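Local coordinates for CBS domain-containing protein (Thermoplasma acidophilum DSM 1728, PDB 1PVM), which is of unknown function but joins a pair of CBS domains, modules that in relatives often bind adenosyl nucleotides, to a metal-binding Zn ribbon-like domain, at residues Arg59-Arg64 and Arg78-Lys83; Arg82-Lys87 and Lys146-Leu151; Pro153-Gly158 and Phe173-Pro178. One frame throughout, in Å; residues are numbered along the deposited sequence.

The three contacts show how a pair of CBS domains can be joined to a small metal-binding domain through contacts in which loops do much of the joining. Interactions 1 and 2 lie with their centres about 9 Å apart and share Arg-82 and Lys-83, so the same loop meets helix 58-65 and segment 146-151, Arg-82 touching both. His-150 of interaction 2 approaches Arg-64 of interaction 1, NE2 to NE being 2.8 Å. Interaction 3 holds the metal ion, its centre about 16 Å from that of interaction 1 and about 13 Å from that of interaction 2. Leu-151 CD2 reaches Gly-158 O at 3.6 Å, and the Arg-64 side chain, about 12 Å from the mercury, makes a cation-pi contact with Phe-173.

Interaction 1: Arg59-Arg64 and Arg78-Lys83; sequences RSIIKR and RLVMRK
Helix residues Ser-60 and Arg-64, one turn apart, both face loop 78-83, where the CA atoms of Arg-64 and Val-80 come within 5.3 Å of each other. Val-80 works through one methyl. CG1, trans to the residue's own amide nitrogen (chi1 -177°), lies 3.3 Å from Ser-60 O, a carbonyl already engaged by Arg-64 N inside the helix, and also packs on Ile-61. The carbonyl of Val-80 meets carbon instead of a donor: Arg-64 CD is 3.3 Å and Ser-60 CB 3.4 Å from Val-80 O, which is buried here without a hydrogen-bond partner. Arg-82 spreads its guanidinium flat against the helix, Ser-60 CA standing 3.8 Å above the centre of one face, while Arg-59 CG comes to the edge at 3.3 Å from Arg-82 NH2. The Arg-64 and Arg-82 guanidinium planes are almost perpendicular, 87° apart. The neighbouring Arg-59 is engaged elsewhere, by a salt bridge to Glu-58 of the second subunit. The result is a buried junction of the tandem CBS fold, where the last helix of the first domain meets the loop that runs on to strand 87-89 of the second.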
loop_
_atom_site.group_PDB
_atom_site.type_symbol
_atom_site.label_atom_id
_atom_site.label_comp_id
_atom_site.label_asym_id
_atom_site.label_seq_id
_atom_site.Cartn_x
_atom_site.Cartn_y
_atom_site.Cartn_z
ATOM N N ARG B 59 -3.743 -0.834 2.295
ATOM C CA ARG B 59 -4.891 -0.098 1.791
ATOM C C ARG B 59 -5.933 0.140 2.884
ATOM O O ARG B 59 -6.543 1.210 2.929
ATOM C CB ARG B 59 -5.511 -0.840 0.594
ATOM C CG ARG B 59 -6.627 -0.075 -0.122
ATOM C CD ARG B 59 -6.189 1.319 -0.548
ATOM N NE ARG B 59 -5.068 1.288 -1.483
ATOM C CZ ARG B 59 -5.162 0.939 -2.763
ATOM N NH1 ARG B 59 -6.334 0.590 -3.279
ATOM N NH2 ARG B 59 -4.076 0.938 -3.527
ATOM N N SER B 60 -6.135 -0.832 3.775
ATOM C CA SER B 60 -7.124 -0.642 4.839
ATOM C C SER B 60 -6.722 0.559 5.707
ATOM O O SER B 60 -7.573 1.319 6.161
ATOM C CB SER B 60 -7.270 -1.911 5.704
ATOM O OG SER B 60 -6.133 -2.162 6.514
ATOM N N ILE B 61 -5.422 0.732 5.918
ATOM C CA ILE B 61 -4.922 1.850 6.715
ATOM C C ILE B 61 -5.125 3.178 5.977
ATOM O O ILE B 61 -5.536 4.177 6.572
ATOM C CB ILE B 61 -3.425 1.639 7.041
ATOM C CG1 ILE B 61 -3.281 0.413 7.947
ATOM C CG2 ILE B 61 -2.843 2.873 7.697
ATOM C CD1 ILE B 61 -1.867 -0.095 8.101
ATOM N N ILE B 62 -4.852 3.186 4.674
ATOM C CA ILE B 62 -5.011 4.396 3.867
ATOM C C ILE B 62 -6.486 4.802 3.733
ATOM O O ILE B 62 -6.833 5.988 3.817
ATOM C CB ILE B 62 -4.422 4.200 2.441
ATOM C CG1 ILE B 62 -2.914 3.939 2.517
ATOM C CG2 ILE B 62 -4.721 5.415 1.576
ATOM C CD1 ILE B 62 -2.111 5.033 3.183
ATOM N N LYS B 63 -7.353 3.813 3.545
ATOM C CA LYS B 63 -8.782 4.068 3.362
ATOM C C LYS B 63 -9.596 4.254 4.636
ATOM O O LYS B 63 -10.529 5.055 4.669
ATOM C CB LYS B 63 -9.422 2.924 2.559
ATOM C CG LYS B 63 -8.991 2.816 1.100
ATOM C CD LYS B 63 -9.671 3.854 0.218
ATOM C CE LYS B 63 -11.182 3.664 0.177
ATOM N NZ LYS B 63 -11.846 4.617 -0.765
ATOM N N ARG B 64 -9.245 3.520 5.686
ATOM C CA ARG B 64 -10.024 3.586 6.909
ATOM C C ARG B 64 -9.366 4.192 8.137
ATOM O O ARG B 64 -10.057 4.540 9.093
ATOM C CB ARG B 64 -10.557 2.188 7.211
ATOM C CG ARG B 64 -11.262 1.592 6.001
ATOM C CD ARG B 64 -11.666 0.154 6.223
ATOM N NE ARG B 64 -13.115 -0.002 6.184
ATOM C CZ ARG B 64 -13.948 0.495 7.093
ATOM N NH1 ARG B 64 -13.474 1.184 8.122
ATOM N NH2 ARG B 64 -15.255 0.298 6.975
ATOM N N ARG B 78 -9.159 -2.941 14.971
ATOM C CA ARG B 78 -10.494 -3.495 14.722
ATOM C C ARG B 78 -11.327 -2.492 13.917
ATOM O O ARG B 78 -12.221 -2.874 13.163
ATOM C CB ARG B 78 -11.196 -3.817 16.045
ATOM C CG ARG B 78 -11.308 -2.632 16.983
ATOM C CD ARG B 78 -11.572 -3.068 18.420
ATOM N NE ARG B 78 -12.882 -3.690 18.582
ATOM C CZ ARG B 78 -13.288 -4.291 19.697
ATOM N NH1 ARG B 78 -12.480 -4.355 20.748
ATOM N NH2 ARG B 78 -14.506 -4.819 19.761
ATOM N N LEU B 79 -11.020 -1.207 14.073
ATOM C CA LEU B 79 -11.742 -0.154 13.362
ATOM C C LEU B 79 -11.206 0.068 11.954
ATOM O O LEU B 79 -11.797 0.803 11.168
ATOM C CB LEU B 79 -11.634 1.168 14.127
ATOM C CG LEU B 79 -12.220 1.221 15.538
ATOM C CD1 LEU B 79 -12.006 2.604 16.126
ATOM C CD2 LEU B 79 -13.701 0.887 15.487
ATOM N N VAL B 80 -10.093 -0.582 11.638
ATOM C CA VAL B 80 -9.430 -0.398 10.349
ATOM C C VAL B 80 -9.397 -1.623 9.440
ATOM O O VAL B 80 -9.575 -1.507 8.227
ATOM C CB VAL B 80 -7.974 0.077 10.585
ATOM C CG1 VAL B 80 -7.279 0.354 9.264
ATOM C CG2 VAL B 80 -7.979 1.322 11.461
ATOM N N MET B 81 -9.166 -2.789 10.034
ATOM C CA MET B 81 -9.059 -4.049 9.302
ATOM C C MET B 81 -10.221 -4.376 8.376
ATOM O O MET B 81 -11.337 -3.894 8.560
ATOM C CB MET B 81 -8.937 -5.193 10.295
ATOM C CG MET B 81 -10.224 -5.421 11.076
ATOM S SD MET B 81 -10.000 -6.551 12.444
ATOM C CE MET B 81 -8.719 -5.701 13.324
ATOM N N ARG B 82 -9.947 -5.206 7.375
ATOM C CA ARG B 82 -10.999 -5.667 6.482
ATOM C C ARG B 82 -11.736 -6.691 7.343
ATOM O O ARG B 82 -11.111 -7.585 7.916
ATOM C CB ARG B 82 -10.423 -6.390 5.257
ATOM C CG ARG B 82 -9.434 -5.588 4.428
ATOM C CD ARG B 82 -10.005 -4.251 4.045
ATOM N NE ARG B 82 -9.264 -3.614 2.962
ATOM C CZ ARG B 82 -9.558 -2.411 2.489
ATOM N NH1 ARG B 82 -10.566 -1.726 3.012
ATOM N NH2 ARG B 82 -8.862 -1.898 1.482
ATOM N N LYS B 83 -13.052 -6.568 7.450
ATOM C CA LYS B 83 -13.821 -7.510 8.251
ATOM C C LYS B 83 -15.208 -7.697 7.647
ATOM O O LYS B 83 -15.796 -6.745 7.145
ATOM C CB LYS B 83 -13.925 -7.015 9.701
ATOM C CG LYS B 83 -14.626 -5.675 9.894
ATOM C CD LYS B 83 -14.547 -5.253 11.367
ATOM C CE LYS B 83 -15.248 -3.925 11.633
ATOM N NZ LYS B 83 -15.022 -3.468 13.040
HETATM O O HOH W 1 -11.923 3.287 10.608
#

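Interaction 2: Arg82-Lys87 and Lys146-Leu151; sequences RKPIPK and KDYQHL
Tyr-148 meets Pro-86 with a face of its ring and the carbonyls of Lys-83 and Pro-84 with its edge, and the orientation of that ring organises much of the contact. A chi1 of -173° swings the ring away from the main-chain nitrogen and carries it across to segment 82-87. Pro-86 covers one face in a CH-pi contact, its CG 4.0 Å from the ring centroid and 25° off the normal, on the side of the ring nearer CZ. At the edge, the phenol donates a short hydrogen bond from Tyr-148 OH to Pro-84 O, 2.6 Å long, which fixes the far end of the ring. Near its other end, the CD2 corner stands 3.7 Å above the plane of the His-150 imidazole, offset toward the rim of that face.

The rotation of His-150 is set from within its own segment: ND1 donates to Tyr-148 O at 2.8 Å, the oxygen lying in the imidazole plane. This leaves the adjoining CE1-NE2 edge facing Arg-82, whose NH1 is 3.1 Å from His-150 CE1. The guanidinium and imidazole planes are inclined by 62°, an edge approach without stacking, while Tyr-148 CB sits over one guanidinium face.

Backbone groups complete the junction. Lys-83 O accepts from Leu-151 N at 2.9 Å and also receives a CA-H...O contact from His-150 CA at 3.1 Å. That carbonyl belongs to the cis peptide before Pro-84, and Pro-84 CD packs 3.6 Å from Leu-151 CB. This is an interdomain joint made from irregular chain: the loop leading into strand 87-89 of the second CBS domain is pinned to the segment that leaves helix 133-145 for the Zn ribbon-like domain.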
loop_
_atom_site.group_PDB
_atom_site.type_symbol
_atom_site.label_atom_id
_atom_site.label_comp_id
_atom_site.label_asym_id
_atom_site.label_seq_id
_atom_site.Cartn_x
_atom_site.Cartn_y
_atom_site.Cartn_z
ATOM N N ARG B 82 -9.947 -5.206 7.375
ATOM C CA ARG B 82 -10.999 -5.667 6.482
ATOM C C ARG B 82 -11.736 -6.691 7.343
ATOM O O ARG B 82 -11.111 -7.585 7.916
ATOM C CB ARG B 82 -10.423 -6.390 5.257
ATOM C CG ARG B 82 -9.434 -5.588 4.428
ATOM C CD ARG B 82 -10.005 -4.251 4.045
ATOM N NE ARG B 82 -9.264 -3.614 2.962
ATOM C CZ ARG B 82 -9.558 -2.411 2.489
ATOM N NH1 ARG B 82 -10.566 -1.726 3.012
ATOM N NH2 ARG B 82 -8.862 -1.898 1.482
ATOM N N LYS B 83 -13.052 -6.568 7.450
ATOM C CA LYS B 83 -13.821 -7.510 8.251
ATOM C C LYS B 83 -15.208 -7.697 7.647
ATOM O O LYS B 83 -15.796 -6.745 7.145
ATOM C CB LYS B 83 -13.925 -7.015 9.701
ATOM C CG LYS B 83 -14.626 -5.675 9.894
ATOM C CD LYS B 83 -14.547 -5.253 11.367
ATOM C CE LYS B 83 -15.248 -3.925 11.633
ATOM N NZ LYS B 83 -15.022 -3.468 13.040
ATOM N N PRO B 84 -15.732 -8.938 7.654
ATOM C CA PRO B 84 -15.120 -10.167 8.178
ATOM C C PRO B 84 -13.851 -10.476 7.394
ATOM O O PRO B 84 -13.656 -9.954 6.297
ATOM C CB PRO B 84 -16.196 -11.228 7.945
ATOM C CG PRO B 84 -17.463 -10.444 7.859
ATOM C CD PRO B 84 -17.063 -9.219 7.097
ATOM N N ILE B 85 -12.999 -11.335 7.939
ATOM C CA ILE B 85 -11.751 -11.654 7.260
ATOM C C ILE B 85 -11.959 -12.164 5.834
ATOM O O ILE B 85 -12.744 -13.083 5.599
ATOM C CB ILE B 85 -10.905 -12.690 8.074
ATOM C CG1 ILE B 85 -9.518 -12.832 7.441
ATOM C CG2 ILE B 85 -11.620 -14.042 8.142
ATOM C CD1 ILE B 85 -8.509 -13.566 8.315
ATOM N N PRO B 86 -11.291 -11.531 4.852
ATOM C CA PRO B 86 -11.420 -11.961 3.452
ATOM C C PRO B 86 -10.747 -13.325 3.365
ATOM O O PRO B 86 -9.655 -13.508 3.903
ATOM C CB PRO B 86 -10.641 -10.897 2.682
ATOM C CG PRO B 86 -10.754 -9.681 3.554
ATOM C CD PRO B 86 -10.576 -10.246 4.947
ATOM N N LYS B 87 -11.370 -14.284 2.694
ATOM C CA LYS B 87 -10.757 -15.603 2.636
ATOM C C LYS B 87 -11.231 -16.498 1.502
ATOM O O LYS B 87 -12.308 -16.297 0.936
ATOM C CB LYS B 87 -10.993 -16.316 3.969
ATOM C CG LYS B 87 -12.457 -16.646 4.241
ATOM C CD LYS B 87 -12.659 -17.136 5.672
ATOM C CE LYS B 87 -14.018 -17.797 5.848
ATOM N NZ LYS B 87 -15.122 -16.919 5.407
ATOM N N LYS B 146 -11.949 -0.611 -6.682
ATOM C CA LYS B 146 -12.961 -1.145 -5.776
ATOM C C LYS B 146 -12.491 -1.215 -4.332
ATOM O O LYS B 146 -11.294 -1.276 -4.053
ATOM C CB LYS B 146 -13.385 -2.544 -6.226
ATOM C CG LYS B 146 -13.788 -2.662 -7.683
ATOM C CD LYS B 146 -14.030 -4.122 -8.016
ATOM C CE LYS B 146 -14.151 -4.356 -9.504
ATOM N NZ LYS B 146 -14.164 -5.814 -9.813
ATOM N N ASP B 147 -13.456 -1.214 -3.418
ATOM C CA ASP B 147 -13.178 -1.284 -1.991
ATOM C C ASP B 147 -14.043 -2.359 -1.331
ATOM O O ASP B 147 -15.243 -2.455 -1.581
ATOM C CB ASP B 147 -13.413 0.085 -1.334
ATOM C CG ASP B 147 -14.728 0.728 -1.755
ATOM O OD1 ASP B 147 -14.916 0.966 -2.969
ATOM O OD2 ASP B 147 -15.575 1.004 -0.875
ATOM N N TYR B 148 -13.402 -3.170 -0.497
ATOM C CA TYR B 148 -14.042 -4.273 0.218
ATOM C C TYR B 148 -15.243 -3.828 1.048
ATOM O O TYR B 148 -15.178 -2.815 1.735
ATOM C CB TYR B 148 -13.002 -4.920 1.139
ATOM C CG TYR B 148 -13.448 -6.186 1.844
ATOM C CD1 TYR B 148 -13.614 -7.379 1.142
ATOM C CD2 TYR B 148 -13.664 -6.200 3.226
ATOM C CE1 TYR B 148 -13.976 -8.558 1.799
ATOM C CE2 TYR B 148 -14.028 -7.376 3.893
ATOM C CZ TYR B 148 -14.178 -8.548 3.173
ATOM O OH TYR B 148 -14.498 -9.713 3.823
ATOM N N GLN B 149 -16.340 -4.579 0.984
ATOM C CA GLN B 149 -17.520 -4.245 1.785
ATOM C C GLN B 149 -17.321 -4.788 3.191
ATOM O O GLN B 149 -17.330 -6.005 3.394
ATOM C CB GLN B 149 -18.792 -4.873 1.215
ATOM C CG GLN B 149 -19.483 -4.081 0.125
ATOM C CD GLN B 149 -20.973 -4.397 0.055
ATOM O OE1 GLN B 149 -21.381 -5.562 0.131
ATOM N NE2 GLN B 149 -21.793 -3.359 -0.095
ATOM N N HIS B 150 -17.139 -3.892 4.155
ATOM C CA HIS B 150 -16.950 -4.297 5.544
ATOM C C HIS B 150 -18.314 -4.513 6.188
ATOM O O HIS B 150 -19.191 -3.652 6.099
ATOM C CB HIS B 150 -16.179 -3.221 6.304
ATOM C CG HIS B 150 -14.801 -2.979 5.769
ATOM N ND1 HIS B 150 -14.559 -2.706 4.440
ATOM C CD2 HIS B 150 -13.596 -2.967 6.382
ATOM C CE1 HIS B 150 -13.263 -2.537 4.258
ATOM N NE2 HIS B 150 -12.655 -2.689 5.421
ATOM N N LEU B 151 -18.492 -5.659 6.840
ATOM C CA LEU B 151 -19.767 -5.966 7.469
ATOM C C LEU B 151 -19.769 -5.687 8.964
ATOM O O LEU B 151 -18.744 -5.816 9.640
ATOM C CB LEU B 151 -20.150 -7.423 7.195
ATOM C CG LEU B 151 -20.191 -7.786 5.705
ATOM C CD1 LEU B 151 -20.663 -9.212 5.547
ATOM C CD2 LEU B 151 -21.110 -6.833 4.950
#

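Interaction 3: Pro153-Gly158 and Phe173-Pro178; sequences PKCGVG and FRCSNP. With HG (mercury (II) ion), chain D.
Cys-155 and Cys-175 meet through a mercury ion, each SG lying 2.6 Å from the metal, and Cys-152 and Cys-180 complete the four-sulfur site. The same four cysteines also bind ferrous iron in this protein, and a zinc role is predicted.

Amide donors form the next shell. Cys-155 SG accepts from Gly-158 N at 3.3 Å and from Val-157 N at 3.6 Å, so the turn after the cysteine folds back round its own sulfur, as in the zinc knuckles of Cys-Pro-X-Cys-Gly sequences. A third donor arrives from the other segment: Asn-177 ND2 is 3.3 Å from Cys-155 SG, with a nearly straight N-H...S angle of 167° and the sulfur close to the amide plane. Asn-177 CG is anti to the backbone N (chi1 -177°), which carries the amide across to that sulfur, and its OD1 is held by Ala-179 N. On the opposing knuckle, Asn-177 N donates to Cys-175 SG at 3.2 Å. Together these N-H groups would be expected to ease the negative charge gathered on the thiolates. Packing is close as well, with Gly-158 CA only 3.5 Å from Cys-175 SG.

Gly-158 lies just before strand 160-164 and Cys-175 ends strand 170-175, so the metal sits at one end of this two-stranded antiparallel hairpin, the paired knuckles closing the ribbon at the end where strand 160-164 starts and strand 170-175 finishes.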
loop_
_atom_site.group_PDB
_atom_site.type_symbol
_atom_site.label_atom_id
_atom_site.label_comp_id
_atom_site.label_asym_id
_atom_site.label_seq_id
_atom_site.Cartn_x
_atom_site.Cartn_y
_atom_site.Cartn_z
ATOM N N PRO B 153 -20.045 -5.928 12.849
ATOM C CA PRO B 153 -19.747 -6.995 13.809
ATOM C C PRO B 153 -20.902 -7.263 14.779
ATOM O O PRO B 153 -20.921 -8.288 15.458
ATOM C CB PRO B 153 -18.503 -6.473 14.523
ATOM C CG PRO B 153 -18.749 -5.007 14.557
ATOM C CD PRO B 153 -19.274 -4.711 13.166
ATOM N N LYS B 154 -21.860 -6.340 14.836
ATOM C CA LYS B 154 -23.002 -6.490 15.732
ATOM C C LYS B 154 -24.096 -7.394 15.163
ATOM O O LYS B 154 -24.553 -8.315 15.838
ATOM C CB LYS B 154 -23.593 -5.117 16.073
ATOM C CG LYS B 154 -24.731 -5.168 17.085
ATOM C CD LYS B 154 -25.277 -3.779 17.371
ATOM C CE LYS B 154 -26.390 -3.820 18.400
ATOM N NZ LYS B 154 -26.893 -2.447 18.701
ATOM N N CYS B 155 -24.515 -7.140 13.926
ATOM C CA CYS B 155 -25.558 -7.951 13.307
ATOM C C CYS B 155 -24.988 -8.883 12.243
ATOM O O CYS B 155 -25.657 -9.823 11.807
ATOM C CB CYS B 155 -26.642 -7.056 12.691
ATOM S SG CYS B 155 -26.125 -6.096 11.242
ATOM N N GLY B 156 -23.755 -8.608 11.824
ATOM C CA GLY B 156 -23.093 -9.434 10.826
ATOM C C GLY B 156 -23.576 -9.317 9.391
ATOM O O GLY B 156 -22.930 -9.832 8.482
ATOM N N VAL B 157 -24.698 -8.642 9.168
ATOM C CA VAL B 157 -25.231 -8.510 7.815
ATOM C C VAL B 157 -25.181 -7.096 7.243
ATOM O O VAL B 157 -25.142 -6.914 6.024
ATOM C CB VAL B 157 -26.690 -8.997 7.749
ATOM C CG1 VAL B 157 -26.743 -10.488 7.972
ATOM C CG2 VAL B 157 -27.519 -8.286 8.796
ATOM N N GLY B 158 -25.182 -6.103 8.123
ATOM C CA GLY B 158 -25.152 -4.727 7.673
ATOM C C GLY B 158 -23.810 -4.314 7.108
ATOM O O GLY B 158 -22.774 -4.881 7.453
ATOM N N PHE B 173 -18.074 4.727 11.289
ATOM C CA PHE B 173 -18.555 3.911 10.190
ATOM C C PHE B 173 -19.849 3.429 10.820
ATOM O O PHE B 173 -19.853 2.939 11.952
ATOM C CB PHE B 173 -17.620 2.741 9.868
ATOM C CG PHE B 173 -16.562 3.084 8.855
ATOM C CD1 PHE B 173 -15.352 3.646 9.253
ATOM C CD2 PHE B 173 -16.800 2.902 7.496
ATOM C CE1 PHE B 173 -14.394 4.027 8.314
ATOM C CE2 PHE B 173 -15.844 3.282 6.549
ATOM C CZ PHE B 173 -14.640 3.848 6.966
ATOM N N ARG B 174 -20.946 3.604 10.099
ATOM C CA ARG B 174 -22.264 3.244 10.603
ATOM C C ARG B 174 -22.881 2.088 9.836
ATOM O O ARG B 174 -22.814 2.039 8.613
ATOM C CB ARG B 174 -23.170 4.474 10.512
ATOM C CG ARG B 174 -24.616 4.268 10.921
ATOM C CD ARG B 174 -25.384 5.572 10.717
ATOM N NE ARG B 174 -24.729 6.671 11.424
ATOM C CZ ARG B 174 -24.813 7.955 11.079
ATOM N NH1 ARG B 174 -25.530 8.321 10.021
ATOM N NH2 ARG B 174 -24.169 8.874 11.791
ATOM N N CYS B 175 -23.487 1.158 10.561
ATOM C CA CYS B 175 -24.130 0.018 9.926
ATOM C C CYS B 175 -25.331 0.466 9.091
ATOM O O CYS B 175 -26.131 1.300 9.527
ATOM C CB CYS B 175 -24.591 -0.975 10.985
ATOM S SG CYS B 175 -25.482 -2.367 10.278
ATOM N N SER B 176 -25.458 -0.100 7.895
ATOM C CA SER B 176 -26.556 0.247 6.999
ATOM C C SER B 176 -27.816 -0.578 7.265
ATOM O O SER B 176 -28.843 -0.365 6.623
ATOM C CB SER B 176 -26.127 0.047 5.548
ATOM O OG SER B 176 -25.911 -1.329 5.289
ATOM N N ASN B 177 -27.737 -1.523 8.196
ATOM C CA ASN B 177 -28.892 -2.356 8.530
ATOM C C ASN B 177 -29.915 -1.500 9.288
ATOM O O ASN B 177 -29.634 -0.997 10.378
ATOM C CB ASN B 177 -28.452 -3.539 9.402
ATOM C CG ASN B 177 -29.595 -4.496 9.729
ATOM O OD1 ASN B 177 -30.767 -4.188 9.515
ATOM N ND2 ASN B 177 -29.251 -5.661 10.264
ATOM N N PRO B 178 -31.117 -1.320 8.712
ATOM C CA PRO B 178 -32.174 -0.521 9.342
ATOM C C PRO B 178 -32.527 -1.004 10.747
ATOM O O PRO B 178 -32.705 -0.201 11.663
ATOM C CB PRO B 178 -33.346 -0.677 8.374
ATOM C CG PRO B 178 -32.667 -0.838 7.053
ATOM C CD PRO B 178 -31.549 -1.800 7.388
HETATM HG HG HG D . -25.371 -3.854 12.364
#